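PDB 5XIL: putative prolyl-tRNA synthetase from Leishmania major, which probably attaches L-proline to its cognate tRNA(Pro) in an ATP-dependent reaction that releases AMP and diphosphate. Local coordinates for residues A[189-194]-A[397-402]; A[276-281]-A[371-376]; A[39-44]-A[348-353]; A[7-10]-A[15-18]. One frame throughout, in Å; residues are numbered along the deposited sequence. Where two conformers were deposited one is given.

In the fold
Interactions 1, 3 and 4 each touch interaction 2, which joins the class II core to the anticodon-binding domain in this C-terminal, synthetase part of a longer protein. Interactions 1 and 2, with centres 13 Å apart, meet where L190 O lies 2.9 Å from H276 NE2. Interactions 2 and 3, also 13 Å apart, are linked by R373 NE, 2.8 Å from E348 O. Interaction 4 joins interaction 2 through N279 OD1, 2.8 Å from R9 N. It also lies nearest the metal: the side chain of R9 is about 4 Å from that of E219, a magnesium ligand, and about 9 Å from the ion. Interactions 1 and 3 lie away from the metal sites.

Interaction 1 (A[189-194]-A[397-402]); sequences LLAVPV and DVHAQM
A191 and M402 bring the two backbones to 6.2 Å, CA to CA, where the loop leaving helix 168-189 passes the side of helix 387-412. A191 is the first residue to depart from helical geometry, with a positive phi of 60°, and its CB is directed at the neighbouring helix. Two side chains meet that methyl group. M402 offers its own CB, 4.1 Å from A191 CB, before its longer chain runs on to H276 of helix 267-276. H399 brings its imidazole obliquely, with CE1 3.6 Å from A191 CB. The ring can span the gap because its CG stands anti to the backbone N (chi1 -180°), which carries it away from its own helix and out to the loop.

No direct hydrogen bond links the two segments; a water does the work instead. It donates to L189 O at 3.0 Å and sits 2.8 Å from H399 ND1, at the ring's edge and in its plane. On the same imidazole, NE2 makes a weak hydrogen bond to E187 O in the last turn of helix 168-189. The example shows how a class II core segment can meet a helix some 200 residues on in the chain: the A191 methyl packs against the imidazole and M402 CB, while the water on ND1 and the weak bond on NE2 would be expected to limit rotation of the ring.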
loop_
_atom_site.group_PDB
_atom_site.type_symbol
_atom_site.label_atom_id
_atom_site.label_comp_id
_atom_site.label_asym_id
_atom_site.label_seq_id
_atom_site.Cartn_x
_atom_site.Cartn_y
_atom_site.Cartn_z
ATOM N N LEU A 189 11.436 7.480 10.495
ATOM C CA LEU A 189 11.794 6.426 9.542
ATOM C C LEU A 189 13.128 6.619 8.931
ATOM O O LEU A 189 13.887 5.670 8.777
ATOM C CB LEU A 189 10.771 6.219 8.439
ATOM C CG LEU A 189 9.535 5.440 8.718
ATOM C CD1 LEU A 189 8.839 5.334 7.341
ATOM C CD2 LEU A 189 9.825 4.028 9.177
ATOM N N LEU A 190 13.454 7.852 8.494
ATOM C CA LEU A 190 14.586 8.005 7.641
ATOM C C LEU A 190 15.827 8.605 8.336
ATOM O O LEU A 190 16.816 8.817 7.691
ATOM C CB LEU A 190 14.177 8.891 6.437
ATOM C CG LEU A 190 12.947 8.472 5.659
ATOM C CD1 LEU A 190 12.705 9.447 4.495
ATOM C CD2 LEU A 190 12.994 7.032 5.208
ATOM N N ALA A 191 15.672 8.953 9.614
ATOM C CA ALA A 191 16.707 9.524 10.475
ATOM C C ALA A 191 17.240 10.854 9.897
ATOM O O ALA A 191 18.421 11.208 10.012
ATOM C CB ALA A 191 17.826 8.507 10.748
ATOM N N VAL A 192 16.328 11.567 9.203
ATOM C CA VAL A 192 16.676 12.850 8.570
ATOM C C VAL A 192 16.063 13.970 9.399
ATOM O O VAL A 192 14.883 13.965 9.616
ATOM C CB VAL A 192 16.071 12.911 7.128
ATOM C CG1 VAL A 192 16.207 14.331 6.563
ATOM C CG2 VAL A 192 16.743 11.880 6.221
ATOM N N PRO A 193 16.847 14.994 9.769
ATOM C CA PRO A 193 16.278 16.065 10.504
ATOM C C PRO A 193 15.622 17.083 9.556
ATOM O O PRO A 193 16.040 17.221 8.417
ATOM C CB PRO A 193 17.475 16.692 11.192
ATOM C CG PRO A 193 18.602 16.497 10.223
ATOM C CD PRO A 193 18.306 15.112 9.642
ATOM N N VAL A 194 14.678 17.819 10.105
ATOM C CA VAL A 194 13.921 18.747 9.300
ATOM C C VAL A 194 13.773 20.054 10.053
ATOM O O VAL A 194 13.830 20.064 11.320
ATOM C CB VAL A 194 12.521 18.200 8.919
ATOM C CG1 VAL A 194 12.632 16.923 8.177
ATOM C CG2 VAL A 194 11.602 18.056 10.121
ATOM N N ASP A 397 20.008 1.765 18.219
ATOM C CA ASP A 397 21.094 2.704 18.446
ATOM C C ASP A 397 21.644 3.273 17.141
ATOM O O ASP A 397 21.957 4.474 17.064
ATOM C CB ASP A 397 22.231 2.070 19.268
ATOM C CG ASP A 397 23.327 3.031 19.504
ATOM O OD1 ASP A 397 23.125 4.047 20.214
ATOM O OD2 ASP A 397 24.369 2.819 18.892
ATOM N N VAL A 398 21.780 2.426 16.148
ATOM C CA VAL A 398 22.165 2.895 14.841
ATOM C C VAL A 398 21.212 4.023 14.339
ATOM O O VAL A 398 21.734 5.079 13.892
ATOM C CB VAL A 398 22.223 1.779 13.828
ATOM C CG1 VAL A 398 22.310 2.361 12.380
ATOM C CG2 VAL A 398 23.407 0.839 14.111
ATOM N N HIS A 399 19.912 3.796 14.394
ATOM C CA HIS A 399 18.958 4.876 14.053
ATOM C C HIS A 399 19.271 6.166 14.817
ATOM O O HIS A 399 19.406 7.276 14.211
ATOM C CB HIS A 399 17.520 4.509 14.348
ATOM C CG HIS A 399 16.546 5.588 13.999
ATOM N ND1 HIS A 399 16.064 5.754 12.705
ATOM C CD2 HIS A 399 16.065 6.629 14.715
ATOM C CE1 HIS A 399 15.280 6.820 12.668
ATOM N NE2 HIS A 399 15.297 7.396 13.857
ATOM N N ALA A 400 19.385 6.040 16.127
ATOM C CA ALA A 400 19.624 7.176 16.976
ATOM C C ALA A 400 20.891 7.924 16.602
ATOM O O ALA A 400 20.904 9.169 16.596
ATOM C CB ALA A 400 19.627 6.799 18.482
ATOM N N GLN A 401 21.949 7.207 16.354
ATOM C CA GLN A 401 23.199 7.804 16.035
ATOM C C GLN A 401 23.198 8.510 14.671
ATOM O O GLN A 401 23.762 9.569 14.506
ATOM C CB GLN A 401 24.300 6.758 16.159
ATOM C CG GLN A 401 24.474 6.278 17.601
ATOM C CD GLN A 401 25.641 5.332 17.805
ATOM O OE1 GLN A 401 26.708 5.574 17.349
ATOM N NE2 GLN A 401 25.427 4.292 18.550
ATOM N N MET A 402 22.560 7.883 13.703
ATOM C CA MET A 402 22.511 8.476 12.374
ATOM C C MET A 402 21.745 9.783 12.424
ATOM O O MET A 402 22.127 10.755 11.715
ATOM C CB MET A 402 21.800 7.508 11.387
ATOM C CG MET A 402 22.657 6.336 10.974
ATOM S SD MET A 402 21.812 5.212 9.853
ATOM C CE MET A 402 21.682 6.289 8.386
HETATM O O HOH W 1 15.876 4.136 10.373
#

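Interaction 2 (A[276-281]-A[371-376]); sequences HGDNRG and AVRHSG
D278 and R373 meet through a bend in R373 and the first torsion of D278: R373 leaves its backbone with CG opposite the N atom and then turns at chi2 (64°) before running on to its guanidinium, whereas D278 holds CG between its backbone N and carbonyl carbon (chi1 67°). The two chains approach from opposite directions, and the result is an end-on, two-pronged salt bridge. D278 OD2 accepts from R373 NH1 at 2.8 Å through its syn lone pair, and R373 NH2 donates to D278 OD1 at 2.9 Å in a nearly straight bond, from the syn side but tilted out of the carboxylate plane. The grip is slightly twisted, since the carboxylate and guanidinium planes stand 32° apart. R373 NE donates to E348 O, which helps to position the guanidinium.

D278 also organises its own loop, which forms a type I turn from D278 to G281. R280 N donates to D278 OD1 at 2.9 Å, making an Asx turn; it comes from above the carboxylate, on the face opposite that approached by R373 NH2. A bond from G281 N to the same oxygen is weak. R280 packs its CB 3.6 Å from R373 NH2, while its own charged end turns to a salt bridge with E348. A water donates to D278 OD2 at 2.7 Å and to H374 O at 2.9 Å, adding a second link across the contact.

The chemistry joins the exit of helix 267-276 to the end of a strand in the anticodon-binding domain. With several donors gathered on both its oxygens, D278 would be expected to remain ionised, and its carboxylate is held against rotation.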
loop_
_atom_site.group_PDB
_atom_site.type_symbol
_atom_site.label_atom_id
_atom_site.label_comp_id
_atom_site.label_asym_id
_atom_site.label_seq_id
_atom_site.Cartn_x
_atom_site.Cartn_y
_atom_site.Cartn_z
ATOM N N HIS A 276 22.586 10.746 4.214
ATOM C CA HIS A 276 23.325 9.719 4.966
ATOM C C HIS A 276 24.434 9.015 4.245
ATOM O O HIS A 276 25.301 8.381 4.893
ATOM C CB HIS A 276 22.341 8.652 5.448
ATOM C CG HIS A 276 21.351 9.140 6.432
ATOM N ND1 HIS A 276 21.684 9.655 7.667
ATOM C CD2 HIS A 276 20.020 9.133 6.376
ATOM C CE1 HIS A 276 20.586 9.938 8.320
ATOM N NE2 HIS A 276 19.564 9.676 7.530
ATOM N N GLY A 277 24.418 9.048 2.935
ATOM C CA GLY A 277 25.378 8.347 2.133
ATOM C C GLY A 277 26.740 8.925 2.427
ATOM O O GLY A 277 26.869 10.096 2.813
ATOM N N ASP A 278 27.784 8.092 2.316
ATOM C CA ASP A 278 29.144 8.578 2.577
ATOM C C ASP A 278 30.071 8.197 1.467
ATOM O O ASP A 278 29.636 7.729 0.381
ATOM C CB ASP A 278 29.612 8.134 3.952
ATOM C CG ASP A 278 29.810 6.585 4.056
ATOM O OD1 ASP A 278 29.818 5.982 3.022
ATOM O OD2 ASP A 278 29.877 6.087 5.239
ATOM N N ASN A 279 31.389 8.424 1.664
ATOM C CA ASN A 279 32.299 8.110 0.551
ATOM C C ASN A 279 32.528 6.620 0.239
ATOM O O ASN A 279 33.066 6.254 -0.831
ATOM C CB ASN A 279 33.597 8.918 0.693
ATOM C CG ASN A 279 33.339 10.390 0.411
ATOM O OD1 ASN A 279 32.442 10.699 -0.345
ATOM N ND2 ASN A 279 33.986 11.262 1.130
ATOM N N ARG A 280 31.987 5.761 1.104
ATOM C CA ARG A 280 32.004 4.313 0.860
ATOM C C ARG A 280 30.698 3.809 0.230
ATOM O O ARG A 280 30.623 2.646 -0.180
ATOM C CB ARG A 280 32.276 3.592 2.204
ATOM C CG ARG A 280 33.609 3.981 2.829
ATOM C CD ARG A 280 33.701 3.547 4.283
ATOM N NE ARG A 280 34.020 2.131 4.298
ATOM C CZ ARG A 280 35.228 1.620 4.053
ATOM N NH1 ARG A 280 36.284 2.408 3.824
ATOM N NH2 ARG A 280 35.384 0.298 4.053
ATOM N N GLY A 281 29.657 4.654 0.142
ATOM C CA GLY A 281 28.416 4.256 -0.498
ATOM C C GLY A 281 27.195 4.718 0.260
ATOM O O GLY A 281 27.265 5.600 1.123
ATOM N N ALA A 371 30.139 -5.538 12.405
ATOM C CA ALA A 371 30.682 -4.321 11.888
ATOM C C ALA A 371 29.501 -3.380 11.630
ATOM O O ALA A 371 28.578 -3.771 10.870
ATOM C CB ALA A 371 31.344 -4.642 10.560
ATOM N N VAL A 372 29.508 -2.199 12.261
ATOM C CA VAL A 372 28.452 -1.191 12.111
ATOM C C VAL A 372 28.759 -0.250 10.949
ATOM O O VAL A 372 29.828 0.395 10.905
ATOM C CB VAL A 372 28.338 -0.351 13.388
ATOM C CG1 VAL A 372 27.204 0.591 13.309
ATOM C CG2 VAL A 372 28.204 -1.258 14.589
ATOM N N ARG A 373 27.890 -0.247 9.935
ATOM C CA ARG A 373 28.149 0.461 8.724
ATOM C C ARG A 373 28.306 2.014 8.886
ATOM O O ARG A 373 29.237 2.619 8.305
ATOM C CB ARG A 373 27.071 0.171 7.703
ATOM C CG ARG A 373 27.186 0.954 6.381
ATOM C CD ARG A 373 28.397 0.657 5.555
ATOM N NE ARG A 373 28.412 1.455 4.340
ATOM C CZ ARG A 373 28.869 2.681 4.239
ATOM N NH1 ARG A 373 29.493 3.289 5.267
ATOM N NH2 ARG A 373 28.754 3.283 3.092
ATOM N N HIS A 374 27.449 2.651 9.623
ATOM C CA HIS A 374 27.487 4.114 9.643
ATOM C C HIS A 374 28.771 4.616 10.313
ATOM O O HIS A 374 29.308 5.567 9.860
ATOM C CB HIS A 374 26.232 4.703 10.276
ATOM C CG HIS A 374 26.172 4.563 11.757
ATOM N ND1 HIS A 374 26.557 5.572 12.605
ATOM C CD2 HIS A 374 25.786 3.529 12.543
ATOM C CE1 HIS A 374 26.383 5.174 13.850
ATOM N NE2 HIS A 374 25.938 3.932 13.839
ATOM N N SER A 375 29.236 3.929 11.364
ATOM C CA SER A 375 30.307 4.417 12.243
ATOM C C SER A 375 31.613 3.680 12.000
ATOM O O SER A 375 32.656 4.198 12.354
ATOM C CB SER A 375 29.919 4.270 13.717
ATOM O OG SER A 375 29.787 2.893 13.991
ATOM N N GLY A 376 31.565 2.502 11.381
ATOM C CA GLY A 376 32.721 1.663 11.212
ATOM C C GLY A 376 33.096 0.985 12.499
ATOM O O GLY A 376 34.068 0.262 12.558
HETATM O O HOH W 2 28.925 7.125 7.502
#

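Interaction 3 (A[39-44]-A[348-353])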
loop_
_atom_site.group_PDB
_atom_site.type_symbol
_atom_site.label_atom_id
_atom_site.label_comp_id
_atom_site.label_asym_id
_atom_site.label_seq_id
_atom_site.Cartn_x
_atom_site.Cartn_y
_atom_site.Cartn_z
ATOM N N ARG A 39 14.211 -0.413 -8.108
ATOM C CA ARG A 39 14.455 -1.727 -7.675
ATOM C C ARG A 39 14.164 -1.895 -6.162
ATOM O O ARG A 39 14.002 -0.900 -5.446
ATOM C CB ARG A 39 15.913 -2.060 -7.978
ATOM C CG ARG A 39 16.249 -1.930 -9.459
ATOM C CD ARG A 39 17.674 -2.454 -9.769
ATOM N NE ARG A 39 17.682 -3.905 -9.625
ATOM C CZ ARG A 39 18.768 -4.654 -9.777
ATOM N NH1 ARG A 39 19.913 -4.119 -10.063
ATOM N NH2 ARG A 39 18.688 -5.955 -9.675
ATOM N N PRO A 40 14.068 -3.149 -5.677
ATOM C CA PRO A 40 13.645 -3.349 -4.289
ATOM C C PRO A 40 14.439 -2.668 -3.231
ATOM O O PRO A 40 13.823 -2.313 -2.237
ATOM C CB PRO A 40 13.761 -4.865 -4.089
ATOM C CG PRO A 40 13.507 -5.350 -5.469
ATOM C CD PRO A 40 14.165 -4.431 -6.384
ATOM N N TRP A 41 15.749 -2.488 -3.385
ATOM C CA TRP A 41 16.474 -1.903 -2.292
ATOM C C TRP A 41 15.993 -0.503 -1.945
ATOM O O TRP A 41 15.983 -0.073 -0.759
ATOM C CB TRP A 41 17.957 -1.914 -2.597
ATOM C CG TRP A 41 18.865 -1.619 -1.456
ATOM C CD1 TRP A 41 19.698 -0.523 -1.316
ATOM C CD2 TRP A 41 19.071 -2.438 -0.283
ATOM N NE1 TRP A 41 20.384 -0.624 -0.129
ATOM C CE2 TRP A 41 20.007 -1.767 0.527
ATOM C CE3 TRP A 41 18.552 -3.670 0.151
ATOM C CZ2 TRP A 41 20.450 -2.297 1.761
ATOM C CZ3 TRP A 41 19.010 -4.206 1.370
ATOM C CH2 TRP A 41 19.917 -3.499 2.172
ATOM N N ALA A 42 15.652 0.243 -2.989
ATOM C CA ALA A 42 15.019 1.523 -2.819
ATOM C C ALA A 42 13.491 1.473 -2.588
ATOM O O ALA A 42 12.938 2.188 -1.743
ATOM C CB ALA A 42 15.330 2.405 -3.990
ATOM N N TYR A 43 12.781 0.680 -3.387
ATOM C CA TYR A 43 11.336 0.556 -3.233
ATOM C C TYR A 43 10.856 0.173 -1.819
ATOM O O TYR A 43 9.833 0.668 -1.359
ATOM C CB TYR A 43 10.710 -0.401 -4.280
ATOM C CG TYR A 43 9.220 -0.142 -4.394
ATOM C CD1 TYR A 43 8.740 0.940 -5.159
ATOM C CD2 TYR A 43 8.297 -0.838 -3.620
ATOM C CE1 TYR A 43 7.375 1.215 -5.220
ATOM C CE2 TYR A 43 6.923 -0.560 -3.692
ATOM C CZ TYR A 43 6.502 0.473 -4.514
ATOM O OH TYR A 43 5.190 0.810 -4.554
ATOM N N TYR A 44 11.592 -0.702 -1.143
ATOM C CA TYR A 44 11.265 -1.111 0.232
ATOM C C TYR A 44 11.104 0.111 1.085
ATOM O O TYR A 44 10.234 0.165 1.978
ATOM C CB TYR A 44 12.331 -1.991 0.846
ATOM C CG TYR A 44 11.925 -2.527 2.146
ATOM C CD1 TYR A 44 11.064 -3.614 2.208
ATOM C CD2 TYR A 44 12.407 -1.980 3.336
ATOM C CE1 TYR A 44 10.647 -4.119 3.450
ATOM C CE2 TYR A 44 12.006 -2.444 4.577
ATOM C CZ TYR A 44 11.119 -3.512 4.628
ATOM O OH TYR A 44 10.724 -3.999 5.818
ATOM N N GLU A 348 28.482 -3.118 1.867
ATOM C CA GLU A 348 28.897 -1.793 2.306
ATOM C C GLU A 348 28.324 -0.735 1.401
ATOM O O GLU A 348 27.780 0.275 1.861
ATOM C CB GLU A 348 30.419 -1.662 2.298
ATOM C CG GLU A 348 30.925 -0.327 2.820
ATOM C CD GLU A 348 32.386 -0.394 3.192
ATOM O OE1 GLU A 348 33.248 -0.253 2.301
ATOM O OE2 GLU A 348 32.661 -0.635 4.376
ATOM N N VAL A 349 28.468 -0.965 0.106
ATOM C CA VAL A 349 27.984 0.005 -0.837
ATOM C C VAL A 349 26.449 0.175 -0.784
ATOM O O VAL A 349 25.897 1.272 -1.003
ATOM C CB VAL A 349 28.453 -0.357 -2.248
ATOM C CG1 VAL A 349 27.810 0.600 -3.250
ATOM C CG2 VAL A 349 29.993 -0.250 -2.305
ATOM N N LYS A 350 25.748 -0.932 -0.488
ATOM C CA LYS A 350 24.293 -0.916 -0.350
ATOM C C LYS A 350 23.893 -0.263 0.908
ATOM O O LYS A 350 22.783 0.245 1.010
ATOM C CB LYS A 350 23.688 -2.313 -0.433
ATOM C CG LYS A 350 23.766 -2.904 -1.830
ATOM C CD LYS A 350 23.368 -4.368 -1.903
ATOM C CE LYS A 350 21.887 -4.531 -1.656
ATOM N NZ LYS A 350 21.182 -3.937 -2.844
ATOM N N GLY A 351 24.773 -0.263 1.906
ATOM C CA GLY A 351 24.468 0.387 3.146
ATOM C C GLY A 351 23.745 -0.449 4.168
ATOM O O GLY A 351 23.101 0.120 5.054
ATOM N N VAL A 352 23.908 -1.773 4.126
ATOM C CA VAL A 352 23.295 -2.642 5.111
ATOM C C VAL A 352 23.750 -2.183 6.469
ATOM O O VAL A 352 24.903 -1.969 6.614
ATOM C CB VAL A 352 23.714 -4.101 5.011
ATOM C CG1 VAL A 352 22.858 -4.894 6.004
ATOM C CG2 VAL A 352 23.503 -4.589 3.623
ATOM N N PRO A 353 22.842 -1.910 7.395
ATOM C CA PRO A 353 23.249 -1.340 8.670
ATOM C C PRO A 353 24.335 -2.150 9.466
ATOM O O PRO A 353 25.233 -1.543 10.075
ATOM C CB PRO A 353 21.945 -1.319 9.426
ATOM C CG PRO A 353 20.899 -1.027 8.425
ATOM C CD PRO A 353 21.395 -1.723 7.191
#
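W41, in the first turn of helix 40-60, lies against K350 at the end of helix 340-350, which closes in a Schellman motif with G351, at positive phi, as its C-prime residue. The contact thus sets the beginning of one helix against the end of another, the second segment, 348-353, belonging to the anticodon-binding domain.

A single hydrogen bond crosses directly. W41 NE1 donates to K350 O at 2.8 Å, along a moderately bent path (145° at the hydrogen), and the donor is tilted from the carbonyl plane. The indole nitrogen thereby has a firm partner in a buried setting.

The aromatic interactions come from the same lysine, whose side chain folds over one face of the indole. Bends at chi3 and chi4, each 69°, curl its end back over the ring. NZ forms a cation-pi contact 3.8 Å from the centroid of the W41 five-membered ring, and K350 CE makes a CH-pi contact 3.9 Å from the centroid of the W41 six-membered ring. NZ also forms a salt bridge with E25 and a hydrogen bond to A24 O.

Apolar contact is added by V352, whose CG2, in one of two deposited conformers, lies 4.0 Å from W41 CH2. R39, right before the helix, makes a cation-pi contact with W122 of the second subunit, placing the contact beside the dimer interface. Nearer the lysine backbone, K350 CB settles 3.7 Å from W41 NE1.

Interaction 4 (A[7-10]-A[15-18])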
loop_
_atom_site.group_PDB
_atom_site.type_symbol
_atom_site.label_atom_id
_atom_site.label_comp_id
_atom_site.label_asym_id
_atom_site.label_seq_id
_atom_site.Cartn_x
_atom_site.Cartn_y
_atom_site.Cartn_z
ATOM N N ALA A 7 33.495 8.671 -6.911
ATOM C CA ALA A 7 33.714 10.097 -6.657
ATOM C C ALA A 7 33.400 10.321 -5.208
ATOM O O ALA A 7 32.552 9.602 -4.671
ATOM C CB ALA A 7 32.819 10.950 -7.507
ATOM N N LYS A 8 34.078 11.290 -4.596
ATOM C CA LYS A 8 33.789 11.708 -3.239
ATOM C C LYS A 8 32.632 12.704 -3.262
ATOM O O LYS A 8 32.481 13.503 -4.239
ATOM C CB LYS A 8 35.014 12.333 -2.559
ATOM C CG LYS A 8 36.056 11.348 -2.107
ATOM C CD LYS A 8 37.057 11.963 -1.127
ATOM C CE LYS A 8 38.142 10.926 -0.831
ATOM N NZ LYS A 8 39.139 11.267 0.234
ATOM N N ARG A 9 31.819 12.660 -2.193
ATOM C CA ARG A 9 30.669 13.591 -2.097
ATOM C C ARG A 9 31.106 15.035 -2.164
ATOM O O ARG A 9 30.419 15.863 -2.770
ATOM C CB ARG A 9 29.954 13.425 -0.780
ATOM C CG ARG A 9 29.067 12.241 -0.727
ATOM C CD ARG A 9 28.825 11.833 0.711
ATOM N NE ARG A 9 28.343 12.957 1.474
ATOM C CZ ARG A 9 27.046 13.237 1.674
ATOM N NH1 ARG A 9 26.079 12.483 1.172
ATOM N NH2 ARG A 9 26.745 14.321 2.359
ATOM N N GLU A 10 32.241 15.320 -1.520
ATOM C CA GLU A 10 32.797 16.704 -1.359
ATOM C C GLU A 10 33.397 17.219 -2.641
ATOM O O GLU A 10 33.619 18.435 -2.774
ATOM C CB GLU A 10 33.882 16.742 -0.261
ATOM C CG GLU A 10 33.409 16.385 1.156
ATOM C CD GLU A 10 33.268 14.877 1.452
ATOM O OE1 GLU A 10 33.750 14.031 0.669
ATOM O OE2 GLU A 10 32.625 14.534 2.493
ATOM N N ALA A 15 28.056 12.938 -9.540
ATOM C CA ALA A 15 28.616 11.673 -9.946
ATOM C C ALA A 15 28.628 10.662 -8.786
ATOM O O ALA A 15 28.425 9.482 -8.981
ATOM C CB ALA A 15 30.041 11.856 -10.466
ATOM N N TRP A 16 28.892 11.143 -7.580
ATOM C CA TRP A 16 28.800 10.311 -6.415
ATOM C C TRP A 16 27.384 9.702 -6.315
ATOM O O TRP A 16 27.237 8.501 -6.135
ATOM C CB TRP A 16 29.084 11.146 -5.189
ATOM C CG TRP A 16 28.799 10.413 -3.939
ATOM C CD1 TRP A 16 29.653 9.583 -3.278
ATOM C CD2 TRP A 16 27.601 10.461 -3.158
ATOM N NE1 TRP A 16 29.076 9.087 -2.153
ATOM C CE2 TRP A 16 27.797 9.572 -2.057
ATOM C CE3 TRP A 16 26.403 11.145 -3.276
ATOM C CZ2 TRP A 16 26.814 9.352 -1.068
ATOM C CZ3 TRP A 16 25.426 10.927 -2.312
ATOM C CH2 TRP A 16 25.636 10.009 -1.224
ATOM N N TYR A 17 26.375 10.554 -6.462
ATOM C CA TYR A 17 24.983 10.125 -6.211
ATOM C C TYR A 17 24.611 9.082 -7.264
ATOM O O TYR A 17 24.048 8.045 -6.937
ATOM C CB TYR A 17 24.091 11.329 -6.357
ATOM C CG TYR A 17 22.621 11.094 -6.118
ATOM C CD1 TYR A 17 22.140 10.903 -4.854
ATOM C CD2 TYR A 17 21.720 11.148 -7.149
ATOM C CE1 TYR A 17 20.796 10.698 -4.642
ATOM C CE2 TYR A 17 20.367 10.966 -6.945
ATOM C CZ TYR A 17 19.924 10.735 -5.668
ATOM O OH TYR A 17 18.568 10.574 -5.499
ATOM N N ILE A 18 24.872 9.379 -8.551
ATOM C CA ILE A 18 24.605 8.403 -9.588
ATOM C C ILE A 18 25.322 7.074 -9.392
ATOM O O ILE A 18 24.709 6.041 -9.562
ATOM C CB ILE A 18 24.956 8.943 -10.978
ATOM C CG1 ILE A 18 23.947 9.953 -11.379
ATOM C CG2 ILE A 18 24.924 7.849 -12.027
ATOM C CD1 ILE A 18 24.538 10.944 -12.341
#
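A7 and W16 meet where the N-terminal loop folds back over W16 of helix 13-23, the helix it leads into, with a CH-pi and cation-pi pair on the indole. A7 points its methyl at the helix, where A7 CB lies 4.2 Å from A15 CB and 3.9 Å from W16 N. Its carbonyl meets the indole at the edge and in the ring plane, with A7 O 3.2 Å from W16 CD1. This oxygen is buried and has no hydrogen-bonding partner.

K8 adds little, its CB directed away from the helix. R9 then lays its aliphatic chain over one face of the tryptophan. CG makes the CH-pi contact, 3.3 Å from the centroid of the W16 five-membered ring, with CG kept beside its backbone N (chi1 -78°). The two side chains run side by side in the same direction, and a bend at chi3 leads to a long cation-pi contact, R9 CZ lying 4.9 Å from the centroid of the W16 six-membered ring. The guanidinium, nearly perpendicular to the indole (88°), meets it by its edge. R9 was deposited in two conformers, so these details hold for the one described here.

Partners beyond the loop fix both polar ends: R9 NH1 bonds to M274 O, and W16 NE1 to D278 O. The contact borders the magnesium site, the R9 side chain being about 4 Å from that of the ligand E219 and about 9 Å from the ion. At the far end of the indole, W16 CH2 sits 3.5 Å from R9 NH1.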